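Local coordinates for hypothetical conserved protein (Geobacillus kaustophilus, PDB 3VNP) that catalyses the reversible hydration of carbon dioxide to hydrogencarbonate, as a homotrimeric gamma-class carbonic anhydrase with magnesium or zinc in its active site, at residues 38-43 and 59-64; 90-95 and 106-111; 16-21 and 165-170; 129-134 and 141-146. All blocks are in the same frame, centred on the assembly; numbering follows the deposited sequence.

Contact 1 of 4, residues 38-43 and 59-64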
loop_
_atom_site.group_PDB
_atom_site.type_symbol
_atom_site.label_atom_id
_atom_site.label_comp_id
_atom_site.label_asym_id
_atom_site.label_seq_id
_atom_site.Cartn_x
_atom_site.Cartn_y
_atom_site.Cartn_z
ATOM N N TRP A 38 -2.102 -8.401 -10.390
ATOM C CA TRP A 38 -2.302 -9.107 -9.132
ATOM C C TRP A 38 -3.204 -8.481 -8.077
ATOM O O TRP A 38 -3.607 -7.320 -8.170
ATOM C CB TRP A 38 -0.938 -9.480 -8.553
ATOM C CG TRP A 38 -0.192 -10.335 -9.526
ATOM C CD1 TRP A 38 0.486 -9.911 -10.638
ATOM C CD2 TRP A 38 -0.163 -11.766 -9.564
ATOM N NE1 TRP A 38 0.925 -10.989 -11.366
ATOM C CE2 TRP A 38 0.539 -12.141 -10.731
ATOM C CE3 TRP A 38 -0.672 -12.773 -8.727
ATOM C CZ2 TRP A 38 0.747 -13.478 -11.086
ATOM C CZ3 TRP A 38 -0.466 -14.098 -9.078
ATOM C CH2 TRP A 38 0.239 -14.438 -10.250
ATOM N N PHE A 39 -3.521 -9.299 -7.080
ATOM C CA PHE A 39 -4.413 -8.950 -5.984
ATOM C C PHE A 39 -4.422 -7.514 -5.463
ATOM O O PHE A 39 -3.375 -6.919 -5.205
ATOM C CB PHE A 39 -4.179 -9.933 -4.823
ATOM C CG PHE A 39 -4.433 -11.369 -5.198
ATOM C CD1 PHE A 39 -5.729 -11.834 -5.382
ATOM C CD2 PHE A 39 -3.370 -12.228 -5.472
ATOM C CE1 PHE A 39 -5.967 -13.128 -5.843
ATOM C CE2 PHE A 39 -3.593 -13.515 -5.932
ATOM C CZ PHE A 39 -4.895 -13.969 -6.122
ATOM N N ASN A 40 -5.632 -6.977 -5.321
ATOM C CA ASN A 40 -5.871 -5.634 -4.794
ATOM C C ASN A 40 -5.345 -4.458 -5.592
ATOM O O ASN A 40 -5.455 -3.319 -5.148
ATOM C CB ASN A 40 -5.336 -5.537 -3.371
ATOM C CG ASN A 40 -5.999 -6.518 -2.444
ATOM O OD1 ASN A 40 -7.165 -6.365 -2.080
ATOM N ND2 ASN A 40 -5.266 -7.550 -2.067
ATOM N N THR A 41 -4.770 -4.712 -6.757
ATOM C CA THR A 41 -4.263 -3.613 -7.569
ATOM C C THR A 41 -5.415 -2.754 -8.084
ATOM O O THR A 41 -6.492 -3.262 -8.389
ATOM C CB THR A 41 -3.442 -4.145 -8.758
ATOM O OG1 THR A 41 -2.169 -4.590 -8.277
ATOM C CG2 THR A 41 -3.243 -3.070 -9.810
ATOM N N VAL A 42 -5.182 -1.449 -8.164
ATOM C CA VAL A 42 -6.192 -0.515 -8.653
ATOM C C VAL A 42 -5.682 0.232 -9.885
ATOM O O VAL A 42 -4.622 0.861 -9.846
ATOM C CB VAL A 42 -6.575 0.526 -7.569
ATOM C CG1 VAL A 42 -7.533 1.565 -8.145
ATOM C CG2 VAL A 42 -7.208 -0.173 -6.390
ATOM N N ILE A 43 -6.441 0.164 -10.974
ATOM C CA ILE A 43 -6.077 0.835 -12.218
ATOM C C ILE A 43 -7.231 1.735 -12.670
ATOM O O ILE A 43 -8.124 1.288 -13.393
ATOM C CB ILE A 43 -5.788 -0.189 -13.340
ATOM C CG1 ILE A 43 -4.712 -1.179 -12.887
ATOM C CG2 ILE A 43 -5.317 0.534 -14.597
ATOM C CD1 ILE A 43 -4.416 -2.274 -13.889
ATOM N N GLN A 59 2.296 -6.398 -9.914
ATOM C CA GLN A 59 2.101 -7.069 -8.638
ATOM C C GLN A 59 1.167 -6.431 -7.611
ATOM O O GLN A 59 0.773 -5.270 -7.726
ATOM C CB GLN A 59 3.473 -7.383 -8.026
ATOM C CG GLN A 59 4.188 -8.511 -8.776
ATOM C CD GLN A 59 5.638 -8.675 -8.380
ATOM O OE1 GLN A 59 5.967 -8.759 -7.196
ATOM N NE2 GLN A 59 6.521 -8.728 -9.376
ATOM N N ASP A 60 0.817 -7.254 -6.625
ATOM C CA ASP A 60 -0.096 -6.955 -5.524
ATOM C C ASP A 60 -0.125 -5.558 -4.929
ATOM O O ASP A 60 0.913 -4.960 -4.656
ATOM C CB ASP A 60 0.163 -7.961 -4.407
ATOM C CG ASP A 60 0.369 -9.369 -4.942
ATOM O OD1 ASP A 60 -0.629 -10.097 -5.171
ATOM O OD2 ASP A 60 1.540 -9.740 -5.156
ATOM N N ASN A 61 -1.338 -5.053 -4.724
ATOM C CA ASN A 61 -1.554 -3.744 -4.120
ATOM C C ASN A 61 -0.959 -2.533 -4.816
ATOM O O ASN A 61 -0.577 -1.573 -4.149
ATOM C CB ASN A 61 -1.050 -3.755 -2.682
ATOM C CG ASN A 61 -1.937 -4.547 -1.771
ATOM O OD1 ASN A 61 -3.065 -4.140 -1.482
ATOM N ND2 ASN A 61 -1.443 -5.692 -1.310
ATOM N N SER A 62 -0.869 -2.552 -6.139
ATOM C CA SER A 62 -0.320 -1.390 -6.824
ATOM C C SER A 62 -1.417 -0.400 -7.197
ATOM O O SER A 62 -2.607 -0.737 -7.232
ATOM C CB SER A 62 0.436 -1.814 -8.075
ATOM O OG SER A 62 1.537 -2.624 -7.721
ATOM N N ILE A 63 -1.011 0.833 -7.459
ATOM C CA ILE A 63 -1.957 1.860 -7.845
ATOM C C ILE A 63 -1.496 2.497 -9.151
ATOM O O ILE A 63 -0.387 3.034 -9.239
ATOM C CB ILE A 63 -2.067 2.974 -6.781
ATOM C CG1 ILE A 63 -2.211 2.368 -5.383
ATOM C CG2 ILE A 63 -3.260 3.867 -7.098
ATOM C CD1 ILE A 63 -3.408 1.443 -5.229
ATOM N N LEU A 64 -2.347 2.418 -10.168
ATOM C CA LEU A 64 -2.046 3.017 -11.460
ATOM C C LEU A 64 -3.057 4.122 -11.736
ATOM O O LEU A 64 -4.264 3.883 -11.729
ATOM C CB LEU A 64 -2.081 1.960 -12.570
ATOM C CG LEU A 64 -0.753 1.203 -12.757
ATOM C CD1 LEU A 64 -0.351 0.523 -11.448
ATOM C CD2 LEU A 64 -0.883 0.178 -13.880
#

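Contact 2 of 4, residues 90-95 and 106-111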
loop_
_atom_site.group_PDB
_atom_site.type_symbol
_atom_site.label_atom_id
_atom_site.label_comp_id
_atom_site.label_asym_id
_atom_site.label_seq_id
_atom_site.Cartn_x
_atom_site.Cartn_y
_atom_site.Cartn_z
ATOM N N ILE A 90 5.946 6.493 -17.797
ATOM C CA ILE A 90 6.209 5.828 -19.059
ATOM C C ILE A 90 7.312 4.816 -18.796
ATOM O O ILE A 90 8.475 5.177 -18.637
ATOM C CB ILE A 90 6.651 6.843 -20.121
ATOM C CG1 ILE A 90 5.518 7.840 -20.353
ATOM C CG2 ILE A 90 7.011 6.135 -21.427
ATOM C CD1 ILE A 90 5.898 9.002 -21.217
ATOM N N VAL A 91 6.930 3.545 -18.726
ATOM C CA VAL A 91 7.872 2.463 -18.458
ATOM C C VAL A 91 8.163 1.715 -19.754
ATOM O O VAL A 91 7.265 1.105 -20.340
ATOM C CB VAL A 91 7.287 1.474 -17.416
ATOM C CG1 VAL A 91 8.362 0.523 -16.938
ATOM C CG2 VAL A 91 6.682 2.241 -16.247
ATOM N N ARG A 92 9.415 1.761 -20.201
ATOM C CA ARG A 92 9.797 1.092 -21.440
ATOM C C ARG A 92 9.938 -0.422 -21.307
ATOM O O ARG A 92 10.020 -0.964 -20.200
ATOM C CB ARG A 92 11.097 1.697 -21.986
ATOM C CG ARG A 92 10.985 3.178 -22.307
ATOM C CD ARG A 92 9.861 3.415 -23.289
ATOM N NE ARG A 92 9.716 4.821 -23.639
ATOM C CZ ARG A 92 8.857 5.272 -24.548
ATOM N NH1 ARG A 92 8.073 4.418 -25.194
ATOM N NH2 ARG A 92 8.774 6.573 -24.807
ATOM N N LYS A 93 9.964 -1.096 -22.454
ATOM C CA LYS A 93 10.071 -2.548 -22.506
ATOM C C LYS A 93 11.125 -3.178 -21.618
ATOM O O LYS A 93 12.255 -2.702 -21.516
ATOM C CB LYS A 93 10.285 -3.013 -23.950
ATOM C CG LYS A 93 9.004 -2.972 -24.771
ATOM C CD LYS A 93 9.177 -3.470 -26.206
ATOM C CE LYS A 93 7.832 -3.432 -26.953
ATOM N NZ LYS A 93 7.953 -3.799 -28.397
ATOM N N ASN A 94 10.714 -4.260 -20.970
ATOM C CA ASN A 94 11.564 -5.052 -20.098
ATOM C C ASN A 94 12.141 -4.384 -18.858
ATOM O O ASN A 94 13.002 -4.961 -18.195
ATOM C CB ASN A 94 12.698 -5.676 -20.922
ATOM C CG ASN A 94 12.180 -6.593 -22.016
ATOM O OD1 ASN A 94 11.269 -7.392 -21.791
ATOM N ND2 ASN A 94 12.757 -6.485 -23.205
ATOM N N ALA A 95 11.681 -3.184 -18.533
ATOM C CA ALA A 95 12.189 -2.516 -17.344
ATOM C C ALA A 95 11.590 -3.209 -16.123
ATOM O O ALA A 95 10.582 -3.903 -16.228
ATOM C CB ALA A 95 11.808 -1.042 -17.360
ATOM N N ARG A 106 5.283 11.871 -15.986
ATOM C CA ARG A 106 6.136 12.061 -17.150
ATOM C C ARG A 106 7.527 11.484 -16.954
ATOM O O ARG A 106 8.390 11.603 -17.822
ATOM C CB ARG A 106 6.200 13.543 -17.518
ATOM C CG ARG A 106 4.821 14.130 -17.783
ATOM C CD ARG A 106 4.875 15.617 -18.073
ATOM N NE ARG A 106 5.140 15.897 -19.479
ATOM C CZ ARG A 106 5.309 17.120 -19.971
ATOM N NH1 ARG A 106 5.246 18.174 -19.166
ATOM N NH2 ARG A 106 5.539 17.289 -21.268
ATOM N N ALA A 107 7.742 10.847 -15.813
ATOM C CA ALA A 107 9.027 10.223 -15.561
ATOM C C ALA A 107 9.126 9.076 -16.556
ATOM O O ALA A 107 8.220 8.255 -16.646
ATOM C CB ALA A 107 9.088 9.686 -14.142
ATOM N N GLU A 108 10.210 9.026 -17.320
ATOM C CA GLU A 108 10.374 7.950 -18.288
ATOM C C GLU A 108 11.460 6.979 -17.850
ATOM O O GLU A 108 12.601 7.363 -17.599
ATOM C CB GLU A 108 10.695 8.519 -19.668
ATOM C CG GLU A 108 11.066 7.478 -20.713
ATOM C CD GLU A 108 11.064 8.053 -22.117
ATOM O OE1 GLU A 108 11.412 9.245 -22.266
ATOM O OE2 GLU A 108 10.721 7.318 -23.066
ATOM N N ILE A 109 11.086 5.713 -17.752
ATOM C CA ILE A 109 12.014 4.684 -17.330
ATOM C C ILE A 109 12.468 3.864 -18.524
ATOM O O ILE A 109 11.719 3.058 -19.073
ATOM C CB ILE A 109 11.368 3.794 -16.247
ATOM C CG1 ILE A 109 11.147 4.640 -14.988
ATOM C CG2 ILE A 109 12.246 2.591 -15.943
ATOM C CD1 ILE A 109 10.355 3.953 -13.930
ATOM N N GLY A 110 13.719 4.098 -18.908
ATOM C CA GLY A 110 14.323 3.435 -20.042
ATOM C C GLY A 110 14.231 1.932 -20.113
ATOM O O GLY A 110 14.169 1.228 -19.110
ATOM N N GLU A 111 14.230 1.451 -21.346
ATOM C CA GLU A 111 14.164 0.035 -21.657
ATOM C C GLU A 111 15.188 -0.777 -20.853
ATOM O O GLU A 111 16.358 -0.402 -20.760
ATOM C CB GLU A 111 14.423 -0.127 -23.153
ATOM C CG GLU A 111 14.445 -1.539 -23.676
ATOM C CD GLU A 111 14.919 -1.587 -25.117
ATOM O OE1 GLU A 111 14.367 -0.832 -25.952
ATOM O OE2 GLU A 111 15.846 -2.375 -25.412
#

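Contact 3 of 4, residues 16-21 and 165-170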
loop_
_atom_site.group_PDB
_atom_site.type_symbol
_atom_site.label_atom_id
_atom_site.label_comp_id
_atom_site.label_asym_id
_atom_site.label_seq_id
_atom_site.Cartn_x
_atom_site.Cartn_y
_atom_site.Cartn_z
ATOM N N SER A 16 -6.249 -13.730 -22.760
ATOM C CA SER A 16 -5.283 -14.512 -21.993
ATOM C C SER A 16 -4.801 -13.784 -20.739
ATOM O O SER A 16 -3.972 -14.309 -19.990
ATOM C CB SER A 16 -4.070 -14.860 -22.858
ATOM O OG SER A 16 -3.301 -13.704 -23.124
ATOM N N ALA A 17 -5.314 -12.580 -20.510
ATOM C CA ALA A 17 -4.912 -11.804 -19.340
ATOM C C ALA A 17 -5.512 -12.334 -18.034
ATOM O O ALA A 17 -6.644 -12.826 -18.002
ATOM C CB ALA A 17 -5.294 -10.340 -19.530
ATOM N N PHE A 18 -4.729 -12.236 -16.962
ATOM C CA PHE A 18 -5.155 -12.666 -15.636
ATOM C C PHE A 18 -5.443 -11.450 -14.751
ATOM O O PHE A 18 -4.547 -10.647 -14.461
ATOM C CB PHE A 18 -4.074 -13.530 -14.976
ATOM C CG PHE A 18 -4.299 -13.768 -13.499
ATOM C CD1 PHE A 18 -5.500 -14.294 -13.037
ATOM C CD2 PHE A 18 -3.304 -13.481 -12.575
ATOM C CE1 PHE A 18 -5.706 -14.534 -11.672
ATOM C CE2 PHE A 18 -3.503 -13.718 -11.212
ATOM C CZ PHE A 18 -4.708 -14.248 -10.762
ATOM N N ILE A 19 -6.702 -11.311 -14.344
ATOM C CA ILE A 19 -7.116 -10.219 -13.470
ATOM C C ILE A 19 -7.500 -10.846 -12.127
ATOM O O ILE A 19 -8.580 -11.422 -11.982
ATOM C CB ILE A 19 -8.325 -9.439 -14.055
ATOM C CG1 ILE A 19 -7.861 -8.410 -15.095
ATOM C CG2 ILE A 19 -9.024 -8.660 -12.942
ATOM C CD1 ILE A 19 -6.830 -8.891 -16.091
ATOM N N ALA A 20 -6.604 -10.733 -11.152
ATOM C CA ALA A 20 -6.829 -11.310 -9.836
ATOM C C ALA A 20 -8.030 -10.732 -9.108
ATOM O O ALA A 20 -8.625 -9.744 -9.533
ATOM C CB ALA A 20 -5.582 -11.155 -8.980
ATOM N N ASP A 21 -8.373 -11.366 -7.996
ATOM C CA ASP A 21 -9.491 -10.940 -7.179
ATOM C C ASP A 21 -9.204 -9.610 -6.495
ATOM O O ASP A 21 -8.055 -9.296 -6.193
ATOM C CB ASP A 21 -9.786 -12.005 -6.125
ATOM C CG ASP A 21 -10.064 -13.364 -6.739
ATOM O OD1 ASP A 21 -11.041 -13.478 -7.506
ATOM O OD2 ASP A 21 -9.302 -14.313 -6.459
ATOM N N TYR A 165 -1.634 -19.828 -14.417
ATOM C CA TYR A 165 -1.930 -20.860 -13.429
ATOM C C TYR A 165 -3.045 -20.408 -12.491
ATOM O O TYR A 165 -4.007 -21.143 -12.252
ATOM C CB TYR A 165 -0.684 -21.197 -12.608
ATOM C CG TYR A 165 -0.910 -22.349 -11.655
ATOM C CD1 TYR A 165 -0.870 -23.665 -12.103
ATOM C CD2 TYR A 165 -1.208 -22.120 -10.313
ATOM C CE1 TYR A 165 -1.124 -24.729 -11.239
ATOM C CE2 TYR A 165 -1.464 -23.173 -9.442
ATOM C CZ TYR A 165 -1.422 -24.476 -9.912
ATOM O OH TYR A 165 -1.688 -25.521 -9.052
ATOM N N TYR A 166 -2.901 -19.202 -11.957
ATOM C CA TYR A 166 -3.897 -18.635 -11.057
ATOM C C TYR A 166 -5.172 -18.380 -11.847
ATOM O O TYR A 166 -6.272 -18.480 -11.314
ATOM C CB TYR A 166 -3.382 -17.320 -10.461
ATOM C CG TYR A 166 -2.522 -17.471 -9.221
ATOM C CD1 TYR A 166 -3.103 -17.546 -7.953
ATOM C CD2 TYR A 166 -1.131 -17.514 -9.312
ATOM C CE1 TYR A 166 -2.316 -17.654 -6.804
ATOM C CE2 TYR A 166 -0.337 -17.622 -8.173
ATOM C CZ TYR A 166 -0.934 -17.688 -6.922
ATOM O OH TYR A 166 -0.149 -17.752 -5.791
ATOM N N LYS A 167 -5.015 -18.045 -13.123
ATOM C CA LYS A 167 -6.161 -17.789 -13.990
ATOM C C LYS A 167 -7.001 -19.067 -14.072
ATOM O O LYS A 167 -8.235 -19.024 -14.035
ATOM C CB LYS A 167 -5.682 -17.372 -15.386
ATOM C CG LYS A 167 -6.786 -16.935 -16.342
ATOM C CD LYS A 167 -6.199 -16.466 -17.673
ATOM C CE LYS A 167 -7.281 -16.158 -18.700
ATOM N NZ LYS A 167 -8.211 -15.125 -18.193
ATOM N N ALA A 168 -6.316 -20.203 -14.168
ATOM C CA ALA A 168 -6.979 -21.499 -14.233
ATOM C C ALA A 168 -7.714 -21.767 -12.925
ATOM O O ALA A 168 -8.887 -22.140 -12.927
ATOM C CB ALA A 168 -5.956 -22.600 -14.492
ATOM N N LEU A 169 -7.016 -21.577 -11.808
ATOM C CA LEU A 169 -7.603 -21.797 -10.491
ATOM C C LEU A 169 -8.865 -20.973 -10.341
ATOM O O LEU A 169 -9.883 -21.454 -9.856
ATOM C CB LEU A 169 -6.615 -21.401 -9.396
ATOM C CG LEU A 169 -5.361 -22.265 -9.266
ATOM C CD1 LEU A 169 -4.403 -21.621 -8.278
ATOM C CD2 LEU A 169 -5.754 -23.669 -8.818
ATOM N N GLN A 170 -8.779 -19.722 -10.764
ATOM C CA GLN A 170 -9.895 -18.796 -10.690
ATOM C C GLN A 170 -11.150 -19.429 -11.291
ATOM O O GLN A 170 -12.244 -19.329 -10.727
ATOM C CB GLN A 170 -9.524 -17.524 -11.450
ATOM C CG GLN A 170 -10.333 -16.297 -11.101
ATOM C CD GLN A 170 -9.695 -15.030 -11.649
ATOM O OE1 GLN A 170 -9.524 -14.879 -12.857
ATOM N NE2 GLN A 170 -9.334 -14.118 -10.759
HETATM O O HOH W 1 -8.192 -13.634 -15.039
#

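Contact 4 of 4, residues 129-134 and 141-146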
loop_
_atom_site.group_PDB
_atom_site.type_symbol
_atom_site.label_atom_id
_atom_site.label_comp_id
_atom_site.label_asym_id
_atom_site.label_seq_id
_atom_site.Cartn_x
_atom_site.Cartn_y
_atom_site.Cartn_z
ATOM N N PRO A 129 18.323 3.529 -20.095
ATOM C CA PRO A 129 18.016 2.105 -20.243
ATOM C C PRO A 129 19.200 1.249 -19.829
ATOM O O PRO A 129 20.336 1.707 -19.857
ATOM C CB PRO A 129 17.697 1.976 -21.730
ATOM C CG PRO A 129 18.525 3.055 -22.347
ATOM C CD PRO A 129 18.307 4.207 -21.402
ATOM N N ASN A 130 18.923 0.016 -19.423
ATOM C CA ASN A 130 19.968 -0.918 -19.025
ATOM C C ASN A 130 20.743 -0.510 -17.759
ATOM O O ASN A 130 21.809 -1.055 -17.473
ATOM C CB ASN A 130 20.926 -1.114 -20.212
ATOM C CG ASN A 130 22.027 -2.119 -19.927
ATOM O OD1 ASN A 130 21.758 -3.280 -19.598
ATOM N ND2 ASN A 130 23.280 -1.677 -20.055
ATOM N N THR A 131 20.203 0.434 -16.992
ATOM C CA THR A 131 20.871 0.876 -15.765
ATOM C C THR A 131 20.099 0.526 -14.490
ATOM O O THR A 131 18.928 0.147 -14.540
ATOM C CB THR A 131 21.084 2.400 -15.748
ATOM O OG1 THR A 131 19.810 3.053 -15.676
ATOM C CG2 THR A 131 21.825 2.862 -16.997
ATOM N N LEU A 132 20.779 0.657 -13.353
ATOM C CA LEU A 132 20.197 0.409 -12.039
ATOM C C LEU A 132 20.090 1.746 -11.314
ATOM O O LEU A 132 21.105 2.398 -11.058
ATOM C CB LEU A 132 21.083 -0.525 -11.214
ATOM C CG LEU A 132 20.813 -0.502 -9.704
ATOM C CD1 LEU A 132 19.393 -0.950 -9.444
ATOM C CD2 LEU A 132 21.796 -1.404 -8.972
ATOM N N ALA A 133 18.867 2.155 -10.992
ATOM C CA ALA A 133 18.639 3.412 -10.289
ATOM C C ALA A 133 18.034 3.130 -8.913
ATOM O O ALA A 133 17.124 2.311 -8.785
ATOM C CB ALA A 133 17.714 4.294 -11.103
ATOM N N LEU A 134 18.542 3.813 -7.890
ATOM C CA LEU A 134 18.076 3.635 -6.511
ATOM C C LEU A 134 17.842 4.955 -5.783
ATOM O O LEU A 134 18.254 6.016 -6.247
ATOM C CB LEU A 134 19.111 2.844 -5.703
ATOM C CG LEU A 134 19.099 1.320 -5.706
ATOM C CD1 LEU A 134 20.359 0.801 -5.029
ATOM C CD2 LEU A 134 17.853 0.826 -4.977
ATOM N N VAL A 141 23.060 4.339 -10.499
ATOM C CA VAL A 141 24.280 3.936 -9.805
ATOM C C VAL A 141 25.248 3.112 -10.647
ATOM O O VAL A 141 26.451 3.136 -10.397
ATOM C CB VAL A 141 23.958 3.140 -8.509
ATOM C CG1 VAL A 141 23.039 3.962 -7.610
ATOM C CG2 VAL A 141 23.324 1.797 -8.850
ATOM N N ARG A 142 24.731 2.385 -11.633
ATOM C CA ARG A 142 25.575 1.554 -12.489
ATOM C C ARG A 142 24.778 0.938 -13.630
ATOM O O ARG A 142 23.595 1.228 -13.806
ATOM C CB ARG A 142 26.229 0.428 -11.673
ATOM C CG ARG A 142 25.265 -0.640 -11.163
ATOM C CD ARG A 142 25.997 -1.737 -10.397
ATOM N NE ARG A 142 25.108 -2.782 -9.884
ATOM C CZ ARG A 142 24.476 -3.681 -10.636
ATOM N NH1 ARG A 142 24.628 -3.676 -11.957
ATOM N NH2 ARG A 142 23.690 -4.589 -10.066
ATOM N N GLU A 143 25.435 0.088 -14.408
ATOM C CA GLU A 143 24.778 -0.589 -15.517
ATOM C C GLU A 143 24.496 -2.023 -15.108
ATOM O O GLU A 143 25.128 -2.557 -14.195
ATOM C CB GLU A 143 25.650 -0.542 -16.769
ATOM C CG GLU A 143 25.673 0.834 -17.416
ATOM C CD GLU A 143 26.568 0.901 -18.641
ATOM O OE1 GLU A 143 26.601 1.967 -19.296
ATOM O OE2 GLU A 143 27.239 -0.109 -18.946
ATOM N N LEU A 144 23.539 -2.646 -15.779
ATOM C CA LEU A 144 23.161 -4.004 -15.444
ATOM C C LEU A 144 24.039 -5.048 -16.115
ATOM O O LEU A 144 24.241 -5.026 -17.326
ATOM C CB LEU A 144 21.690 -4.225 -15.812
ATOM C CG LEU A 144 20.716 -3.200 -15.222
ATOM C CD1 LEU A 144 19.324 -3.404 -15.802
ATOM C CD2 LEU A 144 20.700 -3.334 -13.715
ATOM N N THR A 145 24.567 -5.961 -15.310
ATOM C CA THR A 145 25.415 -7.028 -15.815
ATOM C C THR A 145 24.516 -7.983 -16.573
ATOM O O THR A 145 23.299 -7.949 -16.410
ATOM C CB THR A 145 26.083 -7.798 -14.666
ATOM O OG1 THR A 145 25.075 -8.450 -13.883
ATOM C CG2 THR A 145 26.869 -6.846 -13.774
ATOM N N GLU A 146 25.106 -8.827 -17.410
ATOM C CA GLU A 146 24.319 -9.787 -18.167
ATOM C C GLU A 146 23.565 -10.675 -17.195
ATOM O O GLU A 146 22.481 -11.167 -17.499
ATOM C CB GLU A 146 25.227 -10.636 -19.048
ATOM C CG GLU A 146 25.797 -9.877 -20.222
ATOM C CD GLU A 146 27.080 -10.491 -20.722
ATOM O OE1 GLU A 146 27.091 -11.716 -20.984
ATOM O OE2 GLU A 146 28.076 -9.745 -20.848
#

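Contact 1 of 4, residues 38-43 and 59-64
T41 OG1 stands between two backbones: S62 N donates to it across the contact at 3.2 Å, and it donates in turn to W38 O, three residues back in its own chain. That second bond, from T41 OG1 to W38 O at 3.1 Å, comes in above the carbonyl plane, while T41 N also reaches W38 O to close a type II turn. The hydroxyl gets there because it lies beside the backbone N, chi1 -75°. A valine here would probably leave S62 N without this acceptor and the turn held by its backbone bond alone. Two successive coils of the left-handed parallel beta-helix meet in this way, corner on corner. S62 OG repeats the pattern, donating to Q59 O and pairing with V84 N of the next coil. N61 N donates to F39 O at the turn, and V42 N to S62 O and L64 N to V42 O follow, each 2.8 Å. At the other end of the contact, D60 OD1 lies in plane at the edge of the F39 ring, 3.5 Å from CD2, carboxylate and ring nearly coplanar. D60 OD2 makes a salt bridge to R44 of the second subunit and a weak hydrogen bond to the metal ligand H82.

Contact 2 of 4, residues 90-95 and 106-111
R92 grips E108 side-on, with NE and NH2 both on the same oxygen: E108 OE2 is 2.8 Å from R92 NE and 2.7 Å from R92 NH2. The arginine chain starts out beside its backbone N and then folds at chi2 (-57°), which carries the guanidinium back along the strand towards the glutamate. E108 goes the other way about it, with CG anti to the backbone N (chi1 172°) and the chain extended beyond. OE2 lies in the guanidinium plane, yet the carboxylate is turned 39° from that plane; NE meets the anti lone pair of OE2, and NH2 comes in on the syn side, out of the carboxylate plane. I90 CG2 lies against one guanidinium face, offset towards its rim. R92 NH1 has a second carboxylate, E75, one coil earlier. E111 extends its CG to 3.3 Å from K93 O. On the face pointing into the coil, A95 CB rests 3.9 Å from I109 CG2. Backbone bonds join the two parallel strands, including I109 N to I90 O at 2.8 Å. Strand 90-91 sits between 72-74 and 108-109 in one wall of the beta-helix, V91 and I109 both packing on I97 of strand 96-97.

Contact 3 of 4, residues 16-21 and 165-170
The F18 ring points at helix 146-170 with CG anti to its own backbone N (chi1 167°), and three helix side chains arrange themselves around it. Y166 meets it obliquely through its CB, 3.4 Å from F18 CZ, before its own ring leads off. K167 passes by the other end of the ring, its CB 3.9 Å from F18 CD1. Q170 brings its amide to F18 CE1, the amide plane 44° from the ring plane. This is the point where the C-terminal helix, packed along the outside of the left-handed beta-helix, reaches the coil of strand 18-19; W38 joins in, meeting F18 and Y166 edge-to-face. K167 runs extended past the ring and bends only at chi4 (58°), which brings NZ 2.8 Å from A17 O; NZ also makes a weak hydrogen bond to A15 O. With a leucine in its place, A17 O and A15 O would probably both lose their bond to the ammonium. Q170 works on I19: NE2 donates to I19 O at 3.1 Å, with that oxygen close to the amide plane though NE2 itself is tilted from the carbonyl plane, while a water joins Q170 OE1 to I19 N, 2.8 Å from each, and makes a weak third bond to A17 O. Y166 OH goes on to D46 and T26 of the second subunit.

Contact 4 of 4, residues 129-134 and 141-146
L132 and R142 are turned so that one lies on the other: L132 sets CG anti to its backbone N (chi1 162°), while R142 holds CG in the crowded position between backbone N and carbonyl carbon (chi1 69°). L132 CD2 then sits over one face of the guanidinium, 3.7 Å from R142 NE. Both belong to the antiparallel hairpin of strands 131-135 and 138-143, which follows the last coils of the beta-helix and leads into helix 146-170. The pairing is not regular. L132 N donates to R142 O at 2.9 Å, yet L132 O takes its bond from V141 N, 2.8 Å away, so V141 and R142 together face L132 as a classic beta bulge. V141, twisted out of line by the bulge, pushes CG2 to 3.5 Å from L132 CG, so L132 meets both the valine methyl and the arginine. The charged end of R142 is held by a salt bridge to D148 at the start of the helix, and NH1 also makes a weak bond to E143 O. Beyond T131, whose CA and CB lean on R142 O, the chains are tied once more by L144 N to N130 O at 2.9 Å. L144 also packs on F114 and M152, between hairpin and helix, and its CD2 lies 3.8 Å from L132 CB.

How the contacts relate
Contacts 1 and 2 are both coil-on-coil pairings of neighbouring parallel strands. Contact 1 is wholly buried at the subunit interfaces, and its hydroxyls and carboxylate are met by partners within the fold and on a second subunit. Contact 2, touched by no other chain, is partly open and carries a charged pair on its outer side. Contacts 3 and 4 involve opposite ends of the C-terminal helix, about 32 Å apart between centres: 165-170 docks on the first coils through an aromatic contact, two polar side chains and a water, whereas the partly exposed hairpin of contact 4 leads into its start. Contact 3 touches contact 1 through W38 and Y166; contact 4 touches contact 2 where E111 O meets N130 N.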